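Local coordinates for beta-agarase D (Zobellia galactanivorans, PDB 4ASM), which hydrolyses internal beta-1,4-linkages of agarose with retention of anomeric configuration, here as the catalytic domain of a glycoside hydrolase family 16 endo-beta-agarase, at residues V13-N18 / W355-K360; P132-A137 / G224-S229; H184-V189 / Y199-L204; A265-T270 / D304-L309. All blocks are in the same frame, centred on the assembly; numbering follows the deposited sequence.

Overall arrangement
Contacts 1 and 2 form one continuous patch of the jelly-roll framework: strands 350-362 and 133-140 are neighbours, the contact centres lie 8 Å apart, and a salt bridge of 2.7 Å between Arg357 NH2 and Glu136 OE1 joins them. Contact 3, centred 16 Å from contact 2, lies at the probable catalytic site: the side chain of His184 is about 3 Å from that of Glu165, by similarity the proton donor, and that of His188 about 3 Å from that of Glu160, by similarity the nucleophile. Contact 4 lies farther out, 13 Å from contact 3 between centres, yet touches it: Tyr199 CE1 is 3.5 Å from Pro305 CG. Contact 1, at the other extreme, has the side chain of Trp355 about 5 Å from the bound calcium ion.

Contact 1. Residues V13-N18 / W355-K360; sequences VPIPAN and WIRVYK
Residues 13-16 run at 48° to strand residues 355-359, and their backbones stay well apart, Ile15 CA and Tyr359 CA being 9.0 Å from each other. Side chains therefore bridge the gap between an irregular N-terminal segment and strand 350-362 of the GH16 jelly roll. Arg357 does most of this. Its CG sits between the backbone N and the carbonyl carbon (chi1 65°) and the chain is extended from there to NE, which carries the guanidinium up to the loop. NH1 donates to Val13 O at 3.0 Å with an N-H...O angle of 154°. NH2 reaches Pro14 O, also at 3.0 Å, approaching from above that carbonyl plane although both oxygens lie at the guanidinium edge. NH2 is also salt-bridged to Glu136, so the guanidinium is shared between the loop carbonyls and a carboxylate of the adjacent strand 133-140. A leucine in place of Arg357 would probably leave the Val13 and Pro14 carbonyls without these donors and deprive Glu136 of one of its two arginine partners. Flanking the arginine, Val13 CG2 packs 4.2 Å from Trp355 CZ2, while Ile15 CG1 lies over one guanidinium face. Ile15 CD1 continues onto the face of Tyr359 in a CH-pi contact, 3.6 Å from the ring centroid and 3.5 Å from CZ.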
# COMPACT_ATOMS: atom_id res chain seq x y z
N VAL A 13 -20.60 9.70 -1.72
CA VAL A 13 -19.40 9.61 -2.54
C VAL A 13 -19.54 8.52 -3.58
O VAL A 13 -19.64 7.34 -3.25
CB VAL A 13 -18.17 9.30 -1.66
CG1 VAL A 13 -16.89 9.32 -2.51
CG2 VAL A 13 -18.06 10.26 -0.47
N PRO A 14 -19.55 8.89 -4.87
CA PRO A 14 -19.69 7.86 -5.90
C PRO A 14 -18.58 6.81 -5.82
O PRO A 14 -17.45 7.12 -5.46
CB PRO A 14 -19.61 8.64 -7.21
CG PRO A 14 -20.04 10.04 -6.84
CD PRO A 14 -19.52 10.25 -5.43
N ILE A 15 -18.96 5.58 -6.12
CA ILE A 15 -18.00 4.49 -6.24
C ILE A 15 -17.37 4.60 -7.63
O ILE A 15 -18.07 4.47 -8.64
CB ILE A 15 -18.69 3.14 -6.05
CG1 ILE A 15 -19.36 3.09 -4.67
CG2 ILE A 15 -17.70 1.99 -6.23
CD1 ILE A 15 -20.48 2.04 -4.54
N PRO A 16 -16.05 4.86 -7.71
CA PRO A 16 -15.47 5.18 -9.02
C PRO A 16 -15.18 3.97 -9.90
O PRO A 16 -14.98 4.12 -11.10
CB PRO A 16 -14.16 5.89 -8.65
CG PRO A 16 -13.77 5.30 -7.33
CD PRO A 16 -15.06 4.93 -6.62
N ALA A 17 -15.15 2.77 -9.31
CA ALA A 17 -14.94 1.56 -10.08
C ALA A 17 -16.24 1.12 -10.74
O ALA A 17 -17.35 1.39 -10.24
CB ALA A 17 -14.41 0.47 -9.17
N ASN A 18 -16.10 0.46 -11.88
CA ASN A 18 -17.25 -0.02 -12.66
C ASN A 18 -17.60 -1.44 -12.27
O ASN A 18 -16.81 -2.35 -12.51
CB ASN A 18 -16.89 0.06 -14.15
CG ASN A 18 -17.95 -0.57 -15.07
OD1 ASN A 18 -19.14 -0.60 -14.77
ND2 ASN A 18 -17.49 -1.07 -16.22
N TRP A 355 -12.31 7.09 6.70
CA TRP A 355 -13.11 5.91 6.45
C TRP A 355 -12.43 4.98 5.46
O TRP A 355 -11.58 5.41 4.67
CB TRP A 355 -14.51 6.27 5.95
CG TRP A 355 -14.64 7.22 4.77
CD1 TRP A 355 -15.04 8.53 4.85
CD2 TRP A 355 -14.52 6.93 3.36
NE1 TRP A 355 -15.13 9.08 3.60
CE2 TRP A 355 -14.81 8.13 2.66
CE3 TRP A 355 -14.14 5.79 2.62
CZ2 TRP A 355 -14.77 8.22 1.26
CZ3 TRP A 355 -14.10 5.89 1.22
CH2 TRP A 355 -14.43 7.09 0.56
N ILE A 356 -12.80 3.71 5.52
CA ILE A 356 -12.43 2.73 4.53
C ILE A 356 -13.67 1.90 4.21
O ILE A 356 -14.35 1.39 5.12
CB ILE A 356 -11.21 1.87 4.99
CG1 ILE A 356 -10.72 0.94 3.87
CG2 ILE A 356 -11.51 1.13 6.30
CD1 ILE A 356 -9.40 0.29 4.19
N ARG A 357 -13.97 1.78 2.92
CA ARG A 357 -15.16 1.06 2.49
C ARG A 357 -14.77 -0.07 1.54
O ARG A 357 -13.79 0.05 0.78
CB ARG A 357 -16.16 2.01 1.83
CG ARG A 357 -15.71 2.65 0.53
CD ARG A 357 -16.74 3.70 0.10
NE ARG A 357 -16.35 4.42 -1.10
CZ ARG A 357 -17.18 5.14 -1.84
NH1 ARG A 357 -18.48 5.20 -1.51
NH2 ARG A 357 -16.72 5.82 -2.87
N VAL A 358 -15.54 -1.14 1.58
CA VAL A 358 -15.26 -2.34 0.82
C VAL A 358 -16.55 -2.75 0.14
O VAL A 358 -17.59 -2.86 0.81
CB VAL A 358 -14.78 -3.48 1.75
CG1 VAL A 358 -14.54 -4.74 0.96
CG2 VAL A 358 -13.52 -3.05 2.50
N TYR A 359 -16.50 -2.95 -1.18
CA TYR A 359 -17.67 -3.42 -1.96
C TYR A 359 -17.32 -4.63 -2.80
O TYR A 359 -16.16 -4.85 -3.17
CB TYR A 359 -18.15 -2.33 -2.92
CG TYR A 359 -18.63 -1.05 -2.30
CD1 TYR A 359 -19.98 -0.87 -1.94
CD2 TYR A 359 -17.76 0.02 -2.12
CE1 TYR A 359 -20.41 0.34 -1.37
CE2 TYR A 359 -18.17 1.21 -1.57
CZ TYR A 359 -19.50 1.38 -1.20
OH TYR A 359 -19.89 2.59 -0.67
N LYS A 360 -18.33 -5.44 -3.10
CA LYS A 360 -18.19 -6.45 -4.13
C LYS A 360 -19.28 -6.26 -5.18
O LYS A 360 -20.38 -5.81 -4.84
CB LYS A 360 -18.23 -7.86 -3.53
CG LYS A 360 -17.14 -8.14 -2.49
CD LYS A 360 -17.30 -9.52 -1.86
CE LYS A 360 -16.87 -10.62 -2.80
NZ LYS A 360 -15.37 -10.60 -3.04

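Contact 2. Residues P132-A137 / G224-S229; sequences PVFVEA and GVNWVS
Strands 133-137 and 224-229 form an antiparallel pair in the jelly-roll framework of the GH16 domain; the axes of these short segments approach to 4.6 Å, with their N-to-C directions 177° apart. Val133 with Trp227 and Val135 with Val225 are hydrogen-bonded pairs. Each gives two reciprocal N-H...O bonds, of which Trp227 N to Val133 O is the shortest at 2.8 Å. Phe134 with Asn226 and Glu136 with Gly224 are non-hydrogen-bonded pairs. At the latter the CA atoms approach to 3.8 Å, and a CB modelled on Gly224 would sit 2.8 Å from Glu136 CB, a clash, so the close approach leaves no room for a side chain. On the face of the valines, Val133 CG1, placed between its backbone N and carbonyl carbon (chi1 66°), meets Trp227 CE3 at 3.8 Å. On the other, the Phe134 ring leans over the neighbouring strand, with CD1 3.3 Å from Val225 O and the ring edge turned to Asn226 N; Pro16 and Ala17 cover this side. Glu136 OE2 there pairs with Arg222, and Asn226 ND2 with Glu234. Strand 350-362 adjoins 133-140 and strand 232-237 adjoins 220-229, while on strand 159-166 Val135 packs on Ile163, Trp227 on Ile161 and Val225 on both.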
# COMPACT_ATOMS: atom_id res chain seq x y z
N PRO A 132 -13.81 -10.72 -6.75
CA PRO A 132 -13.82 -9.32 -7.13
C PRO A 132 -14.18 -8.45 -5.93
O PRO A 132 -15.14 -8.73 -5.21
CB PRO A 132 -14.91 -9.26 -8.20
CG PRO A 132 -15.86 -10.40 -7.83
CD PRO A 132 -15.07 -11.42 -7.08
N VAL A 133 -13.38 -7.41 -5.70
CA VAL A 133 -13.58 -6.55 -4.54
C VAL A 133 -12.96 -5.19 -4.80
O VAL A 133 -11.88 -5.10 -5.40
CB VAL A 133 -13.01 -7.20 -3.24
CG1 VAL A 133 -11.50 -7.32 -3.30
CG2 VAL A 133 -13.47 -6.44 -1.99
N PHE A 134 -13.64 -4.15 -4.34
CA PHE A 134 -13.13 -2.77 -4.39
C PHE A 134 -12.95 -2.23 -2.97
O PHE A 134 -13.87 -2.31 -2.14
CB PHE A 134 -14.11 -1.89 -5.18
CG PHE A 134 -13.77 -0.43 -5.17
CD1 PHE A 134 -12.64 0.04 -5.84
CD2 PHE A 134 -14.59 0.48 -4.51
CE1 PHE A 134 -12.33 1.40 -5.81
CE2 PHE A 134 -14.29 1.84 -4.48
CZ PHE A 134 -13.14 2.29 -5.14
N VAL A 135 -11.75 -1.73 -2.69
CA VAL A 135 -11.42 -1.21 -1.35
C VAL A 135 -10.96 0.23 -1.54
O VAL A 135 -10.05 0.47 -2.32
CB VAL A 135 -10.28 -2.04 -0.67
CG1 VAL A 135 -10.03 -1.55 0.76
CG2 VAL A 135 -10.63 -3.53 -0.66
N GLU A 136 -11.58 1.15 -0.82
CA GLU A 136 -11.21 2.57 -0.94
C GLU A 136 -11.20 3.26 0.41
O GLU A 136 -12.10 3.01 1.24
CB GLU A 136 -12.20 3.29 -1.88
CG GLU A 136 -11.85 4.75 -2.18
CD GLU A 136 -12.95 5.49 -2.90
OE1 GLU A 136 -14.13 5.23 -2.61
OE2 GLU A 136 -12.64 6.35 -3.74
N ALA A 137 -10.23 4.15 0.64
CA ALA A 137 -10.13 4.90 1.88
C ALA A 137 -10.04 6.39 1.64
O ALA A 137 -9.51 6.82 0.62
CB ALA A 137 -8.93 4.43 2.70
N GLY A 224 -8.12 4.06 -3.78
CA GLY A 224 -8.70 2.72 -3.75
C GLY A 224 -8.17 1.84 -4.84
O GLY A 224 -7.60 2.33 -5.82
N VAL A 225 -8.35 0.54 -4.66
CA VAL A 225 -8.04 -0.45 -5.68
C VAL A 225 -9.25 -1.31 -5.97
O VAL A 225 -9.94 -1.76 -5.04
CB VAL A 225 -6.81 -1.33 -5.30
CG1 VAL A 225 -6.44 -2.28 -6.42
CG2 VAL A 225 -5.65 -0.48 -5.05
N ASN A 226 -9.52 -1.50 -7.26
CA ASN A 226 -10.52 -2.45 -7.70
C ASN A 226 -9.77 -3.70 -8.12
O ASN A 226 -9.03 -3.70 -9.12
CB ASN A 226 -11.37 -1.87 -8.85
CG ASN A 226 -12.51 -2.80 -9.26
OD1 ASN A 226 -12.98 -3.63 -8.47
ND2 ASN A 226 -12.95 -2.67 -10.51
N TRP A 227 -9.89 -4.75 -7.29
CA TRP A 227 -9.26 -6.03 -7.56
C TRP A 227 -10.28 -6.84 -8.35
O TRP A 227 -11.25 -7.38 -7.80
CB TRP A 227 -8.85 -6.68 -6.24
CG TRP A 227 -8.20 -8.02 -6.37
CD1 TRP A 227 -7.76 -8.63 -7.51
CD2 TRP A 227 -7.90 -8.91 -5.29
NE1 TRP A 227 -7.21 -9.86 -7.21
CE2 TRP A 227 -7.30 -10.05 -5.85
CE3 TRP A 227 -8.09 -8.85 -3.90
CZ2 TRP A 227 -6.88 -11.13 -5.07
CZ3 TRP A 227 -7.70 -9.90 -3.14
CH2 TRP A 227 -7.09 -11.03 -3.71
N VAL A 228 -10.09 -6.84 -9.66
CA VAL A 228 -11.10 -7.30 -10.60
C VAL A 228 -11.08 -8.82 -10.73
O VAL A 228 -12.14 -9.47 -10.77
CB VAL A 228 -10.85 -6.66 -11.99
CG1 VAL A 228 -11.82 -7.20 -13.05
CG2 VAL A 228 -11.00 -5.17 -11.88
N SER A 229 -9.88 -9.38 -10.78
CA SER A 229 -9.70 -10.78 -11.13
C SER A 229 -8.32 -11.22 -10.68
O SER A 229 -7.56 -10.42 -10.14
CB SER A 229 -9.81 -10.92 -12.65
OG SER A 229 -8.65 -10.36 -13.25

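Contact 3. Residues H184-V189 / Y199-L204; sequences HLSHHV and YQPADL
Segment 184-189 and residues 199-201 run roughly antiparallel, 149° apart, and meet as a beta pair at Val189 and Tyr199, whose two reciprocal bonds include a nearly straight one from Tyr199 N to Val189 O (2.9 Å, N-H...O angle 175°). Beyond this pair most of the contact is made by side chains. His184 NE2 donates to Pro201 O at 3.0 Å, the acceptor lying in the plane of the ring, while ND1 bonds to Glu165, by similarity the proton donor. The imidazole thus links the 199-204 loop to that carboxylate, and its ring also stacks on Trp207. His187 carries Pro201 on one face in a CH-pi contact, CD lying 4.0 Å from the ring centroid, and its NE2 bonds to Ile303 O. Gln200 CB stands over the centre of the His188 ring, 3.6 Å from the centroid. Gln200 CG sits between backbone N and carbonyl carbon (chi1 67°) and the chain extends alongside that ring. Near the beta pair, Val189 CG2 lies 3.9 Å from Tyr199 CB. His184, His188 and Gln200 face the probable catalytic carboxylates, whereas His187 and Tyr199 pack on the other side. Strand 159-166 pairs with 183-191, strand 240-246 touches Leu185, His187 and Pro201, and Tyr199 packs on Gln283 of strand 282-288.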
# COMPACT_ATOMS: atom_id res chain seq x y z
N HIS A 184 3.08 5.62 -4.72
CA HIS A 184 3.43 4.34 -5.33
C HIS A 184 2.21 3.44 -5.42
O HIS A 184 1.62 3.08 -4.40
CB HIS A 184 4.55 3.64 -4.54
CG HIS A 184 5.20 2.52 -5.30
ND1 HIS A 184 5.73 1.42 -4.67
CD2 HIS A 184 5.36 2.31 -6.63
CE1 HIS A 184 6.24 0.60 -5.57
NE2 HIS A 184 6.02 1.11 -6.77
N LEU A 185 1.82 3.12 -6.66
CA LEU A 185 0.66 2.28 -6.94
C LEU A 185 1.24 0.89 -7.20
O LEU A 185 1.95 0.68 -8.20
CB LEU A 185 -0.15 2.80 -8.14
CG LEU A 185 -0.57 4.27 -8.00
CD1 LEU A 185 -1.26 4.69 -9.27
CD2 LEU A 185 -1.49 4.42 -6.79
N SER A 186 1.02 -0.03 -6.26
CA SER A 186 1.90 -1.19 -6.17
C SER A 186 1.20 -2.47 -5.72
O SER A 186 0.03 -2.49 -5.36
CB SER A 186 3.04 -0.82 -5.21
OG SER A 186 4.13 -1.75 -5.26
N HIS A 187 1.98 -3.55 -5.76
CA HIS A 187 1.58 -4.85 -5.23
C HIS A 187 2.89 -5.57 -5.00
O HIS A 187 3.94 -5.09 -5.38
CB HIS A 187 0.68 -5.61 -6.22
CG HIS A 187 1.41 -6.21 -7.38
ND1 HIS A 187 1.58 -5.55 -8.58
CD2 HIS A 187 2.03 -7.41 -7.53
CE1 HIS A 187 2.25 -6.32 -9.42
NE2 HIS A 187 2.53 -7.46 -8.81
N HIS A 188 2.84 -6.73 -4.33
CA HIS A 188 4.05 -7.54 -4.24
C HIS A 188 3.67 -8.99 -4.43
O HIS A 188 2.59 -9.42 -4.05
CB HIS A 188 4.69 -7.44 -2.85
CG HIS A 188 5.47 -6.19 -2.59
ND1 HIS A 188 4.89 -4.95 -2.38
CD2 HIS A 188 6.80 -6.02 -2.39
CE1 HIS A 188 5.84 -4.07 -2.10
NE2 HIS A 188 7.00 -4.69 -2.10
N VAL A 189 4.62 -9.75 -4.99
CA VAL A 189 4.58 -11.21 -4.90
C VAL A 189 5.91 -11.67 -4.29
O VAL A 189 6.96 -11.10 -4.57
CB VAL A 189 4.26 -11.92 -6.26
CG1 VAL A 189 2.85 -11.55 -6.74
CG2 VAL A 189 5.32 -11.65 -7.36
N TYR A 199 9.06 -9.26 -5.47
CA TYR A 199 8.79 -8.43 -6.65
C TYR A 199 7.69 -7.40 -6.38
O TYR A 199 6.67 -7.72 -5.79
CB TYR A 199 8.36 -9.29 -7.84
CG TYR A 199 8.00 -8.42 -9.01
CD1 TYR A 199 9.00 -7.86 -9.79
CD2 TYR A 199 6.67 -8.11 -9.31
CE1 TYR A 199 8.71 -7.01 -10.86
CE2 TYR A 199 6.35 -7.26 -10.38
CZ TYR A 199 7.38 -6.72 -11.15
OH TYR A 199 7.10 -5.90 -12.22
N GLN A 200 7.92 -6.17 -6.84
CA GLN A 200 6.92 -5.11 -6.86
C GLN A 200 7.13 -4.26 -8.14
O GLN A 200 8.22 -4.25 -8.72
CB GLN A 200 7.06 -4.22 -5.64
CG GLN A 200 8.37 -3.43 -5.64
CD GLN A 200 8.57 -2.66 -4.35
OE1 GLN A 200 9.50 -2.93 -3.57
NE2 GLN A 200 7.68 -1.76 -4.10
N PRO A 201 6.07 -3.56 -8.58
CA PRO A 201 6.24 -2.68 -9.73
C PRO A 201 7.31 -1.63 -9.52
O PRO A 201 7.36 -0.95 -8.49
CB PRO A 201 4.86 -2.03 -9.89
CG PRO A 201 3.91 -3.07 -9.29
CD PRO A 201 4.68 -3.60 -8.09
N ALA A 202 8.18 -1.53 -10.53
CA ALA A 202 9.30 -0.60 -10.53
C ALA A 202 9.36 0.21 -11.83
O ALA A 202 10.39 0.82 -12.13
CB ALA A 202 10.61 -1.35 -10.31
N ASP A 203 8.27 0.21 -12.60
CA ASP A 203 8.19 1.11 -13.74
C ASP A 203 8.04 2.54 -13.23
O ASP A 203 7.43 2.79 -12.17
CB ASP A 203 7.08 0.74 -14.75
CG ASP A 203 5.69 0.66 -14.15
OD1 ASP A 203 5.49 -0.13 -13.19
OD2 ASP A 203 4.78 1.34 -14.68
N LEU A 204 8.57 3.48 -14.00
CA LEU A 204 8.45 4.90 -13.68
C LEU A 204 6.98 5.28 -13.39
O LEU A 204 6.68 5.99 -12.41
CB LEU A 204 9.02 5.75 -14.82
CG LEU A 204 8.81 7.27 -14.70
CD1 LEU A 204 9.68 7.87 -13.61
CD2 LEU A 204 9.05 7.94 -16.07

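Contact 4. Residues A265-T270 / D304-L309; sequences AGVTST and DPFNYL
Pro305 O is approached by two groups of Thr270: CA makes a C-H...O contact at 3.2 Å, and OG1 lies 3.0 Å away. Thr270 OG1 stands anti to its own backbone N (chi1 -167°), which brings the hydroxyl round to this carbonyl. Apolar contact is centred on Phe306. Its ring presents an edge to Ser269 O, with CD1 3.2 Å from the oxygen, an approach consistent with a weak attraction between ring hydrogens and a buried carbonyl that has no other partner in the model. Val267 CG1 packs obliquely on the same ring, 3.7 Å from CE1, and Pro305 CG lies over one face. An alanine at Phe306 is likely to open a gap beside Val267 and leave Ser269 O without its ring-edge neighbour. The 304-309 side has its own internal bracing. A type I turn runs from Asp304 to Asn307, and the Asp304 carboxylate accepts Tyr308 N at OD1 (2.8 Å) and Leu309 N at OD2 (2.9 Å, N-H...O angle 166°). Outside both segments, Arg313 bonds to Thr270 O through NH2 and to Asp304 O through NH1, tying them through a third residue. This is loop-to-loop packing built on a type I beta turn, joining the loop between strands 259-264 and 278-279 of the GH16 jelly roll to the one between helix 291-297 and strand 320-326, away from the annotated sites.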
# COMPACT_ATOMS: atom_id res chain seq x y z
N ALA A 265 9.63 -4.09 -21.50
CA ALA A 265 10.54 -4.21 -22.65
C ALA A 265 11.44 -5.44 -22.54
O ALA A 265 11.87 -5.99 -23.55
CB ALA A 265 11.37 -2.96 -22.80
N GLY A 266 11.77 -5.86 -21.32
CA GLY A 266 12.63 -7.01 -21.18
C GLY A 266 12.94 -7.42 -19.76
O GLY A 266 12.92 -6.60 -18.83
N VAL A 267 13.21 -8.71 -19.61
CA VAL A 267 13.72 -9.29 -18.39
C VAL A 267 14.75 -10.32 -18.79
O VAL A 267 14.74 -10.84 -19.91
CB VAL A 267 12.63 -9.97 -17.52
CG1 VAL A 267 11.66 -8.95 -16.95
CG2 VAL A 267 11.90 -11.09 -18.30
N THR A 268 15.62 -10.61 -17.84
CA THR A 268 16.73 -11.51 -18.01
C THR A 268 16.24 -12.98 -18.06
O THR A 268 16.86 -13.85 -18.71
CB THR A 268 17.62 -11.19 -16.83
OG1 THR A 268 18.93 -10.84 -17.25
CG2 THR A 268 17.55 -12.21 -15.76
N SER A 269 15.11 -13.25 -17.40
CA SER A 269 14.44 -14.55 -17.40
C SER A 269 13.03 -14.37 -16.85
O SER A 269 12.79 -13.46 -16.05
CB SER A 269 15.20 -15.56 -16.52
OG SER A 269 14.44 -16.75 -16.37
N THR A 270 12.12 -15.23 -17.27
CA THR A 270 10.76 -15.23 -16.74
C THR A 270 10.61 -16.29 -15.62
O THR A 270 9.51 -16.55 -15.14
CB THR A 270 9.72 -15.35 -17.89
OG1 THR A 270 8.41 -15.05 -17.43
CG2 THR A 270 9.74 -16.71 -18.54
N ASP A 304 3.67 -11.14 -11.91
CA ASP A 304 4.69 -12.06 -11.38
C ASP A 304 5.64 -12.42 -12.53
O ASP A 304 5.58 -13.54 -13.07
CB ASP A 304 3.96 -13.30 -10.84
CG ASP A 304 4.89 -14.29 -10.16
OD1 ASP A 304 6.03 -13.90 -9.85
OD2 ASP A 304 4.44 -15.43 -9.92
N PRO A 305 6.51 -11.47 -12.95
CA PRO A 305 7.35 -11.70 -14.13
C PRO A 305 8.32 -12.86 -13.96
O PRO A 305 8.73 -13.45 -14.96
CB PRO A 305 8.13 -10.38 -14.29
CG PRO A 305 8.05 -9.70 -12.95
CD PRO A 305 6.70 -10.12 -12.39
N PHE A 306 8.69 -13.16 -12.71
CA PHE A 306 9.70 -14.19 -12.41
C PHE A 306 9.13 -15.50 -11.82
O PHE A 306 9.89 -16.34 -11.34
CB PHE A 306 10.80 -13.60 -11.53
CG PHE A 306 11.30 -12.28 -12.03
CD1 PHE A 306 11.77 -12.16 -13.34
CD2 PHE A 306 11.28 -11.15 -11.23
CE1 PHE A 306 12.22 -10.93 -13.84
CE2 PHE A 306 11.74 -9.91 -11.72
CZ PHE A 306 12.23 -9.81 -13.02
N ASN A 307 7.81 -15.65 -11.88
CA ASN A 307 7.13 -16.89 -11.51
C ASN A 307 7.32 -17.26 -10.05
O ASN A 307 7.41 -18.45 -9.69
CB ASN A 307 7.60 -18.04 -12.42
CG ASN A 307 6.66 -19.22 -12.38
OD1 ASN A 307 5.45 -19.06 -12.25
ND2 ASN A 307 7.22 -20.43 -12.48
N TYR A 308 7.36 -16.24 -9.19
CA TYR A 308 7.56 -16.47 -7.75
C TYR A 308 6.42 -17.31 -7.15
O TYR A 308 6.64 -18.08 -6.20
CB TYR A 308 7.65 -15.14 -7.01
CG TYR A 308 8.92 -14.35 -7.23
CD1 TYR A 308 9.98 -14.87 -7.99
CD2 TYR A 308 9.05 -13.06 -6.71
CE1 TYR A 308 11.14 -14.11 -8.20
CE2 TYR A 308 10.17 -12.31 -6.91
CZ TYR A 308 11.24 -12.83 -7.66
OH TYR A 308 12.33 -12.03 -7.83
N LEU A 309 5.21 -17.15 -7.68
CA LEU A 309 4.02 -17.82 -7.14
C LEU A 309 3.85 -19.24 -7.69
O LEU A 309 3.05 -20.04 -7.16
CB LEU A 309 2.74 -17.01 -7.39
CG LEU A 309 2.75 -15.57 -6.84
CD1 LEU A 309 1.41 -14.92 -7.12
CD2 LEU A 309 3.08 -15.55 -5.33